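PDB 4HCY: thiaminase-I from Naegleria gruberi, which is a thiaminase-family protein with a two-lobed alpha/beta fold like that of periplasmic binding proteins, and holds 0YN in the cleft between its lobes. Local coordinates for residues A[54-59]-A[341-346]. Residues are numbered along the deposited sequence; the frame is centred on the assembly and turned at random.
Sequences YSDASL and FANKEV. With 0YN (2-{4-[(4-amino-2-methylpyrimidin-5-yl)methyl]-3-methylthiophen-2-yl}ethanol), chain G.
The carboxylate of Asp56 sits over the first turn of helix 343-353, taking up backbone N-H groups of that turn from another part of the chain. Its two oxygens straddle the helix start: Asp56 OD1 accepts from Asn343 N at 3.1 Å through its syn lone pair, while Asp56 OD2 takes Lys344 N, also at 3.1 Å, on the syn side but tilted out of the carboxylate plane. The helix N-terminus would probably favour the ionised acid, partly offset by the nearby Glu345 carboxylate. A second donor, Asn343 ND2, reaches Asp56 OD1 from above the carboxylate plane (3.2 Å, 155° at the hydrogen); Asp56 OD1 in turn lies close to the plane of the Asn343 amide. Asn343 chi1 (-66°) keeps CG beside the backbone N, which lets amide and backbone N-H both reach Asp56 OD1, the two side chains running antiparallel. ND2 is also given to Cys53 O, and two acceptors support this amide orientation, which places Asn343 OD1 in plane at the edge of the Tyr54 ring, ring and amide 78° apart. Tyr54, two residues before Asp56, carries the contact to the ligand: 0YN C5 is 3.5 Å from Tyr54 CE2, over a ring face, and Tyr54 OH is hydrogen-bonded to Asp69. Ala342, the N-cap residue, sends its N-H to Glu345 OE2, and Ala342 CB packs against Leu59 CD1 at 4.0 Å. Helix 73-78 adds Leu76 against Leu59 and Tyr75 against Ala342; Phe159 of helix 158-169 meets Tyr54 edge-to-face and touches Asn343. The contact thus ties the start of helix 343-353 to the loop and short helix 56-60 that follow strand 44-50.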
ATOM      1  N   TYR A  54      -1.587 -11.489  -3.156  1.00 45.59           N
ATOM      2  CA  TYR A  54      -2.124 -11.960  -1.887  1.00 45.59           C
ATOM      3  C   TYR A  54      -2.706 -13.366  -2.023  1.00 45.59           C
ATOM      4  O   TYR A  54      -3.617 -13.755  -1.290  1.00 45.59           O
ATOM      5  CB  TYR A  54      -3.160 -10.976  -1.340  1.00 55.18           C
ATOM      6  CG  TYR A  54      -2.599  -9.586  -1.144  1.00 55.18           C
ATOM      7  CD1 TYR A  54      -1.646  -9.335  -0.167  1.00 55.18           C
ATOM      8  CD2 TYR A  54      -3.014  -8.529  -1.942  1.00 55.18           C
ATOM      9  CE1 TYR A  54      -1.124  -8.068   0.014  1.00 55.18           C
ATOM     10  CE2 TYR A  54      -2.499  -7.259  -1.769  1.00 55.18           C
ATOM     11  CZ  TYR A  54      -1.554  -7.033  -0.790  1.00 55.18           C
ATOM     12  OH  TYR A  54      -1.037  -5.770  -0.614  1.00 55.18           O
ATOM     13  N   SER A  55      -2.162 -14.117  -2.973  1.00 63.06           N
ATOM     14  CA  SER A  55      -2.496 -15.520  -3.157  1.00 63.06           C
ATOM     15  C   SER A  55      -1.206 -16.308  -3.341  1.00 63.06           C
ATOM     16  O   SER A  55      -0.433 -16.031  -4.259  1.00 63.06           O
ATOM     17  CB  SER A  55      -3.399 -15.704  -4.377  1.00 55.59           C
ATOM     18  OG  SER A  55      -3.617 -17.079  -4.647  1.00 55.59           O
ATOM     19  N   ASP A  56      -0.971 -17.278  -2.463  1.00 58.96           N
ATOM     20  CA  ASP A  56       0.250 -18.076  -2.514  1.00 58.96           C
ATOM     21  C   ASP A  56       0.380 -18.850  -3.823  1.00 58.96           C
ATOM     22  O   ASP A  56       1.487 -19.120  -4.287  1.00 58.96           O
ATOM     23  CB  ASP A  56       0.323 -19.037  -1.324  1.00 59.38           C
ATOM     24  CG  ASP A  56       0.634 -18.329  -0.021  1.00 59.38           C
ATOM     25  OD1 ASP A  56       1.163 -17.198  -0.067  1.00 59.38           O
ATOM     26  OD2 ASP A  56       0.358 -18.907   1.051  1.00 59.38           O
ATOM     27  N   ALA A  57      -0.758 -19.198  -4.416  1.00 55.46           N
ATOM     28  CA  ALA A  57      -0.772 -19.916  -5.685  1.00 55.46           C
ATOM     29  C   ALA A  57      -0.213 -19.054  -6.812  1.00 55.46           C
ATOM     30  O   ALA A  57       0.449 -19.557  -7.720  1.00 55.46           O
ATOM     31  CB  ALA A  57      -2.181 -20.377  -6.016  1.00 42.30           C
ATOM     32  N   SER A  58      -0.479 -17.753  -6.747  1.00 72.14           N
ATOM     33  CA  SER A  58      -0.006 -16.824  -7.768  1.00 72.14           C
ATOM     34  C   SER A  58       1.478 -16.516  -7.598  1.00 72.14           C
ATOM     35  O   SER A  58       2.183 -16.259  -8.573  1.00 72.14           O
ATOM     36  CB  SER A  58      -0.821 -15.530  -7.737  1.00 47.67           C
ATOM     37  OG  SER A  58      -2.196 -15.788  -7.957  1.00 47.67           O
ATOM     38  N   LEU A  59       1.949 -16.545  -6.356  1.00 69.76           N
ATOM     39  CA  LEU A  59       3.360 -16.312  -6.070  1.00 69.76           C
ATOM     40  C   LEU A  59       4.205 -17.502  -6.510  1.00 69.76           C
ATOM     41  O   LEU A  59       5.426 -17.401  -6.631  1.00 69.76           O
ATOM     42  CB  LEU A  59       3.570 -16.049  -4.577  1.00 52.60           C
ATOM     43  CG  LEU A  59       2.891 -14.813  -3.985  1.00 52.60           C
ATOM     44  CD1 LEU A  59       3.201 -14.693  -2.502  1.00 52.60           C
ATOM     45  CD2 LEU A  59       3.320 -13.557  -4.728  1.00 52.60           C
ATOM     46  N   PHE A 341       8.080 -16.352   4.548  1.00 46.92           N
ATOM     47  CA  PHE A 341       6.666 -16.718   4.587  1.00 46.92           C
ATOM     48  C   PHE A 341       5.813 -15.723   3.809  1.00 46.92           C
ATOM     49  O   PHE A 341       6.280 -14.642   3.451  1.00 46.92           O
ATOM     50  CB  PHE A 341       6.171 -16.829   6.033  1.00 44.46           C
ATOM     51  CG  PHE A 341       6.148 -15.520   6.773  1.00 44.46           C
ATOM     52  CD1 PHE A 341       7.301 -15.010   7.349  1.00 44.46           C
ATOM     53  CD2 PHE A 341       4.968 -14.805   6.905  1.00 44.46           C
ATOM     54  CE1 PHE A 341       7.279 -13.809   8.032  1.00 44.46           C
ATOM     55  CE2 PHE A 341       4.940 -13.604   7.588  1.00 44.46           C
ATOM     56  CZ  PHE A 341       6.098 -13.106   8.152  1.00 44.46           C
ATOM     57  N   ALA A 342       4.562 -16.093   3.551  1.00 49.51           N
ATOM     58  CA  ALA A 342       3.653 -15.229   2.806  1.00 49.51           C
ATOM     59  C   ALA A 342       2.231 -15.248   3.363  1.00 49.51           C
ATOM     60  O   ALA A 342       2.026 -15.169   4.575  1.00 49.51           O
ATOM     61  CB  ALA A 342       3.657 -15.602   1.330  1.00 42.78           C
ATOM     62  N   ASN A 343       1.254 -15.364   2.468  1.00 62.59           N
ATOM     63  CA  ASN A 343      -0.156 -15.219   2.823  1.00 62.59           C
ATOM     64  C   ASN A 343      -0.696 -16.228   3.836  1.00 62.59           C
ATOM     65  O   ASN A 343      -1.449 -15.861   4.739  1.00 62.59           O
ATOM     66  CB  ASN A 343      -1.024 -15.231   1.564  1.00 58.86           C
ATOM     67  CG  ASN A 343      -0.779 -14.028   0.681  1.00 58.86           C
ATOM     68  OD1 ASN A 343      -1.251 -12.930   0.971  1.00 58.86           O
ATOM     69  ND2 ASN A 343      -0.039 -14.228  -0.403  1.00 58.86           N
ATOM     70  N   LYS A 344      -0.322 -17.494   3.678  1.00 65.58           N
ATOM     71  CA  LYS A 344      -0.799 -18.547   4.568  1.00 65.58           C
ATOM     72  C   LYS A 344      -0.394 -18.283   6.014  1.00 65.58           C
ATOM     73  O   LYS A 344      -1.201 -18.430   6.931  1.00 65.58           O
ATOM     74  CB  LYS A 344      -0.272 -19.911   4.121  1.00 76.07           C
ATOM     75  CG  LYS A 344      -0.660 -21.054   5.045  1.00 76.07           C
ATOM     76  CD  LYS A 344      -0.005 -22.357   4.620  1.00 76.07           C
ATOM     77  CE  LYS A 344      -0.353 -23.484   5.576  1.00 76.07           C
ATOM     78  NZ  LYS A 344       0.305 -24.763   5.185  1.00 76.07           N
ATOM     79  N   GLU A 345       0.859 -17.886   6.208  1.00 62.25           N
ATOM     80  CA  GLU A 345       1.387 -17.642   7.545  1.00 62.25           C
ATOM     81  C   GLU A 345       0.870 -16.330   8.132  1.00 62.25           C
ATOM     82  O   GLU A 345       0.843 -16.156   9.349  1.00 62.25           O
ATOM     83  CB  GLU A 345       2.918 -17.663   7.537  1.00 78.96           C
ATOM     84  CG  GLU A 345       3.528 -19.039   7.285  1.00 78.96           C
ATOM     85  CD  GLU A 345       3.403 -19.488   5.840  1.00 78.96           C
ATOM     86  OE1 GLU A 345       3.167 -20.692   5.606  1.00 78.96           O
ATOM     87  OE2 GLU A 345       3.543 -18.636   4.936  1.00 78.96           O
ATOM     88  N   VAL A 346       0.459 -15.411   7.264  1.00 50.94           N
ATOM     89  CA  VAL A 346      -0.132 -14.152   7.707  1.00 50.94           C
ATOM     90  C   VAL A 346      -1.562 -14.375   8.189  1.00 50.94           C
ATOM     91  O   VAL A 346      -1.953 -13.883   9.249  1.00 50.94           O
ATOM     92  CB  VAL A 346      -0.113 -13.084   6.592  1.00 45.64           C
ATOM     93  CG1 VAL A 346      -1.066 -11.944   6.917  1.00 45.64           C
ATOM     94  CG2 VAL A 346       1.302 -12.559   6.386  1.00 45.64           C
TER
HETATM   95  C2A 0YN G 401      -1.830   0.632  -3.842  1.00128.90           C
HETATM   96  C35 0YN G 401      -2.516  -2.716   0.761  1.00128.90           C
HETATM   97  C2  0YN G 401      -4.428  -3.780  -0.571  1.00128.90           C
HETATM   98  S1  0YN G 401      -5.368  -5.239  -0.586  1.00128.90           S
HETATM   99  C5  0YN G 401      -4.575  -5.963   0.760  1.00128.90           C
HETATM  100  C4  0YN G 401      -3.530  -5.016   1.247  1.00128.90           C
HETATM  101  C4A 0YN G 401      -2.614  -5.283   2.413  1.00128.90           C
HETATM  102  C5A 0YN G 401      -5.071  -7.329   1.168  1.00128.90           C
HETATM  103  C5B 0YN G 401      -5.573  -7.300   2.605  1.00128.90           C
HETATM  104  O5G 0YN G 401      -6.229  -8.534   2.903  1.00128.90           O
HETATM  105  N1' 0YN G 401      -3.033  -0.015  -1.784  1.00128.90           N
HETATM  106  C2' 0YN G 401      -2.009  -0.247  -2.634  1.00128.90           C
HETATM  107  N3' 0YN G 401      -1.146  -1.261  -2.408  1.00128.90           N
HETATM  108  C4' 0YN G 401      -1.294  -2.058  -1.330  1.00128.90           C
HETATM  109  N4' 0YN G 401      -0.426  -3.073  -1.109  1.00128.90           N
HETATM  110  C5' 0YN G 401      -2.338  -1.833  -0.454  1.00128.90           C
HETATM  111  C6' 0YN G 401      -3.211  -0.782  -0.703  1.00128.90           C
HETATM  112  C3  0YN G 401      -3.490  -3.835   0.473  1.00128.90           C